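Local coordinates for protein GH18 chiitnase (Pseudoalteromonas aurantia, PDB 6K7Z) that probably hydrolyses chitin, cutting within the chain as an endochitinase of glycoside hydrolase family 18, at residues Ser2-Val13 with Leu254-Ser263; Gly82-Ser90 with Glu117-Tyr128. One frame throughout, in Å; residues are numbered along the deposited sequence.

Contact 1. Residues Ser2-Val13 with Leu254-Ser263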
loop_
_atom_site.group_PDB
_atom_site.type_symbol
_atom_site.label_atom_id
_atom_site.label_comp_id
_atom_site.label_asym_id
_atom_site.label_seq_id
_atom_site.Cartn_x
_atom_site.Cartn_y
_atom_site.Cartn_z
ATOM N N SER A 2 -15.113 -2.711 -6.797
ATOM C CA SER A 2 -13.900 -3.153 -6.176
ATOM C C SER A 2 -12.770 -2.699 -7.038
ATOM O O SER A 2 -12.941 -2.458 -8.187
ATOM C CB SER A 2 -13.879 -4.635 -6.142
ATOM O OG SER A 2 -14.069 -5.045 -7.439
ATOM N N LYS A 3 -11.589 -2.614 -6.458
ATOM C CA LYS A 3 -10.410 -2.097 -7.139
ATOM C C LYS A 3 -9.345 -3.175 -7.157
ATOM O O LYS A 3 -9.310 -3.934 -6.268
ATOM C CB LYS A 3 -9.822 -0.977 -6.314
ATOM C CG LYS A 3 -10.499 0.367 -6.346
ATOM C CD LYS A 3 -9.876 1.296 -5.324
ATOM C CE LYS A 3 -10.724 2.527 -5.079
ATOM N NZ LYS A 3 -12.150 2.294 -4.963
ATOM N N THR A 4 -8.485 -3.163 -8.155
ATOM C CA THR A 4 -7.344 -4.065 -8.283
ATOM C C THR A 4 -6.082 -3.209 -8.199
ATOM O O THR A 4 -5.983 -2.244 -8.854
ATOM C CB THR A 4 -7.397 -4.932 -9.528
ATOM O OG1 THR A 4 -7.605 -4.145 -10.657
ATOM C CG2 THR A 4 -8.508 -5.939 -9.341
ATOM N N ILE A 5 -5.167 -3.631 -7.337
ATOM C CA ILE A 5 -3.990 -2.844 -7.010
ATOM C C ILE A 5 -2.773 -3.757 -7.050
ATOM O O ILE A 5 -2.842 -4.917 -6.628
ATOM C CB ILE A 5 -4.156 -2.177 -5.634
ATOM C CG1 ILE A 5 -5.436 -1.333 -5.638
ATOM C CG2 ILE A 5 -2.934 -1.319 -5.268
ATOM C CD1 ILE A 5 -5.650 -0.541 -4.413
ATOM N N THR A 6 -1.658 -3.247 -7.568
ATOM C CA THR A 6 -0.424 -4.016 -7.519
ATOM C C THR A 6 0.725 -3.090 -7.175
ATOM O O THR A 6 0.665 -1.885 -7.419
ATOM C CB THR A 6 -0.142 -4.757 -8.845
ATOM O OG1 THR A 6 1.020 -5.588 -8.698
ATOM C CG2 THR A 6 0.050 -3.777 -10.008
ATOM N N TYR A 7 1.774 -3.668 -6.593
ATOM C CA TYR A 7 3.043 -2.981 -6.385
ATOM C C TYR A 7 4.035 -3.341 -7.481
ATOM O O TYR A 7 4.154 -4.505 -7.872
ATOM C CB TYR A 7 3.660 -3.330 -5.035
ATOM C CG TYR A 7 2.976 -2.672 -3.867
ATOM C CD1 TYR A 7 1.804 -3.214 -3.339
ATOM C CD2 TYR A 7 3.487 -1.517 -3.305
ATOM C CE1 TYR A 7 1.153 -2.617 -2.291
ATOM C CE2 TYR A 7 2.840 -0.906 -2.233
ATOM C CZ TYR A 7 1.678 -1.468 -1.740
ATOM O OH TYR A 7 1.021 -0.891 -0.692
ATOM N N TYR A 8 4.762 -2.339 -7.967
ATOM C CA TYR A 8 5.810 -2.557 -8.953
ATOM C C TYR A 8 7.145 -2.240 -8.291
ATOM O O TYR A 8 7.461 -1.073 -8.050
ATOM C CB TYR A 8 5.574 -1.703 -10.191
ATOM C CG TYR A 8 6.523 -2.012 -11.328
ATOM C CD1 TYR A 8 6.255 -3.057 -12.193
ATOM C CD2 TYR A 8 7.672 -1.262 -11.541
ATOM C CE1 TYR A 8 7.090 -3.355 -13.246
ATOM C CE2 TYR A 8 8.531 -1.567 -12.608
ATOM C CZ TYR A 8 8.227 -2.625 -13.447
ATOM O OH TYR A 8 9.042 -2.962 -14.526
ATOM N N ASN A 9 7.920 -3.284 -7.997
ATOM C CA ASN A 9 9.269 -3.135 -7.455
ATOM C C ASN A 9 10.258 -3.818 -8.383
ATOM O O ASN A 9 11.061 -3.133 -9.019
ATOM C CB ASN A 9 9.333 -3.691 -6.029
ATOM C CG ASN A 9 10.682 -3.446 -5.349
ATOM O OD1 ASN A 9 11.387 -4.389 -5.009
ATOM N ND2 ASN A 9 11.031 -2.179 -5.132
ATOM N N SER A 10 10.215 -5.149 -8.505
ATOM C CA SER A 10 11.026 -5.850 -9.491
ATOM C C SER A 10 10.618 -5.453 -10.905
ATOM O O SER A 10 9.433 -5.263 -11.201
ATOM C CB SER A 10 10.878 -7.364 -9.328
ATOM O OG SER A 10 11.259 -8.022 -10.528
ATOM N N GLY A 11 11.608 -5.358 -11.793
ATOM C CA GLY A 11 11.328 -4.994 -13.169
ATOM C C GLY A 11 11.277 -6.138 -14.161
ATOM O O GLY A 11 11.399 -5.897 -15.366
ATOM N N ALA A 12 11.061 -7.374 -13.681
ATOM C CA ALA A 12 11.149 -8.543 -14.557
ATOM C C ALA A 12 10.109 -8.516 -15.671
ATOM O O ALA A 12 10.329 -9.101 -16.741
ATOM C CB ALA A 12 11.007 -9.829 -13.738
ATOM N N VAL A 13 8.975 -7.872 -15.445
ATOM C CA VAL A 13 7.948 -7.662 -16.464
ATOM C C VAL A 13 7.904 -6.170 -16.765
ATOM O O VAL A 13 7.850 -5.367 -15.824
ATOM C CB VAL A 13 6.564 -8.162 -15.995
ATOM C CG1 VAL A 13 5.498 -7.876 -17.054
ATOM C CG2 VAL A 13 6.613 -9.653 -15.658
ATOM N N LEU A 254 -16.645 -6.066 -1.091
ATOM C CA LEU A 254 -15.198 -6.226 -1.065
ATOM C C LEU A 254 -14.579 -5.007 -1.737
ATOM O O LEU A 254 -14.806 -4.768 -2.930
ATOM C CB LEU A 254 -14.779 -7.523 -1.765
ATOM C CG LEU A 254 -13.282 -7.786 -1.933
ATOM C CD1 LEU A 254 -12.535 -7.634 -0.600
ATOM C CD2 LEU A 254 -13.033 -9.167 -2.540
ATOM N N GLY A 255 -13.812 -4.234 -0.969
ATOM C CA GLY A 255 -13.184 -3.054 -1.534
ATOM C C GLY A 255 -12.231 -3.371 -2.670
ATOM O O GLY A 255 -12.127 -2.602 -3.629
ATOM N N GLY A 256 -11.516 -4.480 -2.575
ATOM C CA GLY A 256 -10.665 -4.878 -3.679
ATOM C C GLY A 256 -9.587 -5.854 -3.247
ATOM O O GLY A 256 -9.573 -6.346 -2.116
ATOM N N ILE A 257 -8.677 -6.111 -4.193
ATOM C CA ILE A 257 -7.571 -7.046 -4.024
ATOM C C ILE A 257 -6.284 -6.356 -4.437
ATOM O O ILE A 257 -6.209 -5.785 -5.531
ATOM C CB ILE A 257 -7.765 -8.319 -4.864
ATOM C CG1 ILE A 257 -8.959 -9.121 -4.349
ATOM C CG2 ILE A 257 -6.479 -9.162 -4.860
ATOM C CD1 ILE A 257 -8.724 -9.739 -2.969
ATOM N N MET A 258 -5.277 -6.431 -3.574
ATOM C CA MET A 258 -3.931 -5.933 -3.837
ATOM C C MET A 258 -2.991 -7.122 -3.980
ATOM O O MET A 258 -3.254 -8.196 -3.432
ATOM C CB MET A 258 -3.469 -5.006 -2.696
ATOM C CG MET A 258 -2.005 -4.536 -2.799
ATOM S SD MET A 258 -0.865 -5.678 -1.972
ATOM C CE MET A 258 -1.036 -5.200 -0.258
ATOM N N ASN A 259 -1.908 -6.961 -4.737
ATOM C CA ASN A 259 -0.914 -8.025 -4.758
ATOM C C ASN A 259 0.496 -7.471 -4.641
ATOM O O ASN A 259 0.792 -6.329 -5.017
ATOM C CB ASN A 259 -1.026 -8.932 -6.010
ATOM C CG ASN A 259 -0.557 -8.256 -7.290
ATOM O OD1 ASN A 259 0.604 -7.858 -7.424
ATOM N ND2 ASN A 259 -1.454 -8.182 -8.264
ATOM N N TRP A 260 1.352 -8.307 -4.075
ATOM C CA TRP A 260 2.796 -8.137 -4.145
ATOM C C TRP A 260 3.286 -9.346 -4.928
ATOM O O TRP A 260 3.087 -10.471 -4.465
ATOM C CB TRP A 260 3.431 -8.094 -2.743
ATOM C CG TRP A 260 4.914 -7.892 -2.799
ATOM C CD1 TRP A 260 5.877 -8.863 -2.915
ATOM C CD2 TRP A 260 5.604 -6.639 -2.810
ATOM N NE1 TRP A 260 7.127 -8.284 -2.967
ATOM C CE2 TRP A 260 6.986 -6.919 -2.905
ATOM C CE3 TRP A 260 5.189 -5.305 -2.725
ATOM C CZ2 TRP A 260 7.958 -5.909 -2.929
ATOM C CZ3 TRP A 260 6.146 -4.309 -2.748
ATOM C CH2 TRP A 260 7.517 -4.611 -2.852
ATOM N N GLN A 261 3.853 -9.168 -6.115
ATOM C CA GLN A 261 4.018 -7.898 -6.806
ATOM C C GLN A 261 3.850 -8.146 -8.305
ATOM O O GLN A 261 3.841 -9.302 -8.754
ATOM C CB GLN A 261 5.396 -7.284 -6.515
ATOM C CG GLN A 261 6.581 -8.169 -6.934
ATOM C CD GLN A 261 7.911 -7.431 -6.858
ATOM O OE1 GLN A 261 8.067 -6.351 -7.433
ATOM N NE2 GLN A 261 8.870 -8.004 -6.132
ATOM N N PHE A 262 3.762 -7.052 -9.069
ATOM C CA PHE A 262 3.399 -7.116 -10.485
ATOM C C PHE A 262 4.264 -8.098 -11.274
ATOM O O PHE A 262 3.749 -8.931 -12.033
ATOM C CB PHE A 262 3.493 -5.711 -11.086
ATOM C CG PHE A 262 3.189 -5.668 -12.545
ATOM C CD1 PHE A 262 1.874 -5.751 -12.994
ATOM C CD2 PHE A 262 4.215 -5.571 -13.472
ATOM C CE1 PHE A 262 1.593 -5.734 -14.348
ATOM C CE2 PHE A 262 3.945 -5.538 -14.830
ATOM C CZ PHE A 262 2.636 -5.610 -15.271
ATOM N N SER A 263 5.583 -8.004 -11.132
ATOM C CA SER A 263 6.454 -8.767 -12.030
ATOM C C SER A 263 6.503 -10.251 -11.700
ATOM O O SER A 263 7.220 -11.001 -12.378
ATOM C CB SER A 263 7.865 -8.186 -12.007
ATOM O OG SER A 263 7.928 -7.038 -12.835
HETATM O O HOH W 1 -12.669 0.090 -3.260
HETATM O O HOH W 2 -4.252 -7.171 -7.392
HETATM O O HOH W 3 11.393 -7.104 -5.550
HETATM O O HOH W 4 6.992 -5.964 -9.858
#
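The backbones of K3, I5 and Y7 hydrogen-bond to alternate residues (G255, I257, N259) of the parallel strand 256-260 and the residue before it, the axes approaching to 4.6 Å. Five backbone bonds run from K3 N to G255 O through to Y7 N to N259 O, and a sixth, nearly straight, joins F262 N to Y7 O at 2.8 Å. G256 lies so close to K3 O that any CB would collide with it. Among side-chain polar contacts, T6 donates its hydroxyl to N259: OG1 sits 2.6 Å from OD1, brought alongside because OG1 points opposite the T6 backbone N (chi1 -175°). These strands are the first and last of the (beta/alpha)8 barrel, and their pairing closes it. Past the strand end, Q261 OE1 receives S10 N at 2.7 Å and N9 N at 3.1 Å, while a water links Q261 NE2 to N9 OD1 and N9 ND2 is bonded to A29 O of strand 25-33. An alanine at Q261 would remove that acceptor and would probably leave both loop amides without their mate. S263 OG donates to S10 O, from above the carbonyl plane, and accepts from V13 N at 2.9 Å. Among apolar groups, W260 lays CE3 against Y7 CB at 3.4 Å, the two rings inclined at 46°; the W260-Q261 peptide is cis, as at the active-site tryptophan of many family 18 chitinases. M258 SD meets the Y7 ring at its edge, a Met-aromatic contact, and that tyrosine's hydroxyl bonds D113. F262 packs between Y8 and V13, its CD2 3.5 Å from Y8 CD1.

Contact 2. Residues Gly82-Ser90 with Glu117-Tyr128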
loop_
_atom_site.group_PDB
_atom_site.type_symbol
_atom_site.label_atom_id
_atom_site.label_comp_id
_atom_site.label_asym_id
_atom_site.label_seq_id
_atom_site.Cartn_x
_atom_site.Cartn_y
_atom_site.Cartn_z
ATOM N N GLY A 82 14.414 2.171 8.033
ATOM C CA GLY A 82 14.728 2.017 9.442
ATOM C C GLY A 82 13.849 2.863 10.342
ATOM O O GLY A 82 13.434 3.968 9.996
ATOM N N SER A 83 13.578 2.319 11.532
ATOM C CA SER A 83 12.831 3.054 12.544
ATOM C C SER A 83 13.519 4.363 12.897
ATOM O O SER A 83 12.852 5.367 13.182
ATOM C CB SER A 83 12.661 2.172 13.785
ATOM O OG SER A 83 11.838 2.791 14.750
ATOM N N ASN A 84 14.853 4.381 12.851
ATOM C CA ASN A 84 15.589 5.595 13.173
ATOM C C ASN A 84 15.305 6.708 12.169
ATOM O O ASN A 84 15.281 7.887 12.539
ATOM C CB ASN A 84 17.089 5.283 13.238
ATOM C CG ASN A 84 17.627 4.681 11.941
ATOM O OD1 ASN A 84 16.895 4.040 11.185
ATOM N ND2 ASN A 84 18.915 4.895 11.678
ATOM N N ALA A 85 15.087 6.362 10.897
ATOM C CA ALA A 85 14.740 7.391 9.920
ATOM C C ALA A 85 13.354 7.963 10.199
ATOM O O ALA A 85 13.158 9.184 10.148
ATOM C CB ALA A 85 14.819 6.820 8.505
ATOM N N TYR A 86 12.388 7.093 10.506
ATOM C CA TYR A 86 11.048 7.552 10.857
ATOM C C TYR A 86 11.072 8.415 12.112
ATOM O O TYR A 86 10.346 9.410 12.205
ATOM C CB TYR A 86 10.118 6.357 11.084
ATOM C CG TYR A 86 9.621 5.630 9.845
ATOM C CD1 TYR A 86 8.805 6.269 8.914
ATOM C CD2 TYR A 86 9.918 4.289 9.643
ATOM C CE1 TYR A 86 8.330 5.593 7.789
ATOM C CE2 TYR A 86 9.444 3.606 8.531
ATOM C CZ TYR A 86 8.650 4.261 7.611
ATOM O OH TYR A 86 8.183 3.573 6.501
ATOM N N ARG A 87 11.887 8.040 13.098
ATOM C CA ARG A 87 11.972 8.832 14.324
ATOM C C ARG A 87 12.329 10.277 14.012
ATOM O O ARG A 87 11.712 11.212 14.541
ATOM C CB ARG A 87 13.003 8.228 15.275
ATOM C CG ARG A 87 12.987 8.820 16.687
ATOM C CD ARG A 87 14.124 8.235 17.508
ATOM N NE ARG A 87 14.061 8.620 18.916
ATOM C CZ ARG A 87 15.028 8.376 19.794
ATOM N NH1 ARG A 87 16.138 7.759 19.401
ATOM N NH2 ARG A 87 14.889 8.746 21.065
ATOM N N SER A 88 13.327 10.479 13.152
ATOM C CA SER A 88 13.702 11.832 12.751
ATOM C C SER A 88 12.582 12.510 11.976
ATOM O O SER A 88 12.273 13.684 12.216
ATOM C CB SER A 88 14.976 11.793 11.912
ATOM O OG SER A 88 16.052 11.251 12.656
ATOM N N LEU A 89 11.972 11.788 11.033
ATOM C CA LEU A 89 10.909 12.372 10.229
ATOM C C LEU A 89 9.737 12.798 11.086
ATOM O O LEU A 89 9.053 13.775 10.755
ATOM C CB LEU A 89 10.433 11.374 9.176
ATOM C CG LEU A 89 11.455 10.992 8.115
ATOM C CD1 LEU A 89 10.896 9.847 7.303
ATOM C CD2 LEU A 89 11.769 12.177 7.214
ATOM N N SER A 90 9.488 12.079 12.181
ATOM C CA SER A 90 8.339 12.367 13.025
ATOM C C SER A 90 8.442 13.731 13.679
ATOM O O SER A 90 7.424 14.257 14.137
ATOM C CB SER A 90 8.187 11.300 14.107
ATOM O OG SER A 90 9.204 11.443 15.094
ATOM N N GLU A 117 5.869 0.172 7.959
ATOM C CA GLU A 117 6.012 -1.143 8.586
ATOM C C GLU A 117 6.771 -1.086 9.917
ATOM O O GLU A 117 7.250 -2.117 10.400
ATOM C CB GLU A 117 6.702 -2.109 7.614
ATOM C CG GLU A 117 6.182 -2.005 6.161
ATOM C CD GLU A 117 6.429 -3.270 5.324
ATOM O OE1 GLU A 117 7.223 -4.119 5.760
ATOM O OE2 GLU A 117 5.819 -3.418 4.241
ATOM N N ASP A 118 6.888 0.092 10.537
ATOM C CA ASP A 118 7.689 0.241 11.759
ATOM C C ASP A 118 6.828 -0.123 12.967
ATOM O O ASP A 118 6.337 0.724 13.720
ATOM C CB ASP A 118 8.258 1.651 11.866
ATOM C CG ASP A 118 9.231 1.799 13.031
ATOM O OD1 ASP A 118 9.627 0.769 13.623
ATOM O OD2 ASP A 118 9.587 2.938 13.357
ATOM N N THR A 119 6.657 -1.433 13.156
ATOM C CA THR A 119 5.763 -1.943 14.187
ATOM C C THR A 119 6.171 -1.469 15.579
ATOM O O THR A 119 5.310 -1.198 16.430
ATOM C CB THR A 119 5.755 -3.469 14.116
ATOM O OG1 THR A 119 5.392 -3.867 12.787
ATOM C CG2 THR A 119 4.778 -4.061 15.124
ATOM N N ALA A 120 7.479 -1.371 15.835
ATOM C CA ALA A 120 7.940 -1.002 17.170
ATOM C C ALA A 120 7.472 0.386 17.582
ATOM O O ALA A 120 7.441 0.684 18.778
ATOM C CB ALA A 120 9.464 -1.068 17.251
ATOM N N ALA A 121 7.117 1.246 16.627
ATOM C CA ALA A 121 6.604 2.560 16.993
ATOM C C ALA A 121 5.163 2.520 17.481
ATOM O O ALA A 121 4.662 3.544 17.955
ATOM C CB ALA A 121 6.739 3.528 15.811
ATOM N N PHE A 122 4.488 1.369 17.401
ATOM C CA PHE A 122 3.181 1.198 18.025
ATOM C C PHE A 122 3.268 0.533 19.396
ATOM O O PHE A 122 2.238 0.397 20.063
ATOM C CB PHE A 122 2.248 0.358 17.132
ATOM C CG PHE A 122 1.986 0.948 15.764
ATOM C CD1 PHE A 122 1.988 2.325 15.556
ATOM C CD2 PHE A 122 1.726 0.109 14.688
ATOM C CE1 PHE A 122 1.726 2.847 14.290
ATOM C CE2 PHE A 122 1.470 0.608 13.433
ATOM C CZ PHE A 122 1.475 1.985 13.218
ATOM N N THR A 123 4.460 0.098 19.821
ATOM C CA THR A 123 4.650 -0.607 21.088
ATOM C C THR A 123 5.473 0.177 22.100
ATOM O O THR A 123 5.897 -0.397 23.110
ATOM C CB THR A 123 5.334 -1.954 20.863
ATOM O OG1 THR A 123 6.674 -1.727 20.392
ATOM C CG2 THR A 123 4.566 -2.782 19.854
ATOM N N GLY A 124 5.729 1.458 21.856
ATOM C CA GLY A 124 6.534 2.215 22.788
ATOM C C GLY A 124 8.019 1.931 22.744
ATOM O O GLY A 124 8.745 2.403 23.622
ATOM N N GLN A 125 8.501 1.189 21.743
ATOM C CA GLN A 125 9.897 0.763 21.692
ATOM C C GLN A 125 10.745 1.534 20.689
ATOM O O GLN A 125 11.935 1.234 20.558
ATOM C CB GLN A 125 9.989 -0.734 21.369
ATOM C CG GLN A 125 9.457 -1.659 22.451
ATOM C CD GLN A 125 10.272 -1.578 23.727
ATOM O OE1 GLN A 125 11.500 -1.706 23.704
ATOM N NE2 GLN A 125 9.596 -1.353 24.849
ATOM N N ALA A 126 10.182 2.513 19.981
ATOM C CA ALA A 126 10.898 3.192 18.908
ATOM C C ALA A 126 11.298 4.623 19.240
ATOM O O ALA A 126 11.959 5.269 18.422
ATOM C CB ALA A 126 10.054 3.195 17.628
ATOM N N GLY A 127 10.909 5.147 20.394
ATOM C CA GLY A 127 11.267 6.516 20.699
ATOM C C GLY A 127 10.474 7.558 19.947
ATOM O O GLY A 127 10.905 8.709 19.868
ATOM N N TYR A 128 9.332 7.187 19.371
ATOM C CA TYR A 128 8.414 8.162 18.800
ATOM C C TYR A 128 7.057 7.490 18.655
ATOM O O TYR A 128 6.965 6.265 18.571
ATOM C CB TYR A 128 8.906 8.714 17.447
ATOM C CG TYR A 128 8.723 7.759 16.276
ATOM C CD1 TYR A 128 9.634 6.733 16.036
ATOM C CD2 TYR A 128 7.635 7.884 15.412
ATOM C CE1 TYR A 128 9.466 5.847 14.961
ATOM C CE2 TYR A 128 7.457 6.999 14.335
ATOM C CZ TYR A 128 8.379 5.992 14.116
ATOM O OH TYR A 128 8.202 5.121 13.065
HETATM O O HOH W 5 13.179 4.526 16.374
HETATM O O HOH W 6 8.461 0.883 6.720
#
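S83 and R87, one turn apart on helix 83-89, bring their CA atoms within 5.9 Å of D118 CA and 5.8 Å of Y128 CA respectively, and no backbone hydrogen bond joins the two segments. Side chains carry most of the contact; the carboxylate of D118 is one anchor, and Y128 has the largest area buried. D118 OD2 is gripped twice: S83 OG donates on the syn side at 2.7 Å, and Y128 OH on the anti side at 2.6 Å, which probably helps fix the rotation of the carboxylate. A water also bridges S83 OG to A126 O. The Y128 ring is folded back against the helix, its CG lying between backbone N and carbonyl carbon (chi1 76°), and R87 CA rests over one face in a CH-pi contact, 4.0 Å from the ring centroid. Packing is tight at the hydroxyl end, where Y128 OH lies 3.0 Å from Y86 CB. R87 runs fully extended along the loop until NE donates to G127 O, a long bond of 3.3 Å that arrives above the carbonyl plane; a CB on G127 would clash with that same NE. Y86 slides past D118, and a water ties its hydroxyl to E117 N, the glutamate that ends the DxDxE motif of family 18. Y116, from the loop that follows strand 111-115, meets the Y86 ring edge-to-face and bonds Y128 OH, while F133 of helix 130-144 packs on S90 and Y128, and S33 of strand 25-33 touches A85.

How the contacts relate
Contact 1 starts at the N terminus: strand 3-8 lies beside strand 25-33, and the chain then travels round the barrel for some 240 residues before strand 256-260 returns to the other side of strand 3-8 and closes the ring. Contact 2 falls wholly within that long circuit. It closes a much shorter loop, spanning helix 93-106 and strand 111-115, and ties the helix after strand 71-77 to the loop leading into helix 130-144. The two lie on opposite sides of the chain's centre, their own centres 27 Å apart and their nearest atoms about 7 Å apart. Strand 111-115 links them indirectly: its D113 bonds Y7 of contact 1, and E117 of contact 2 follows shortly after.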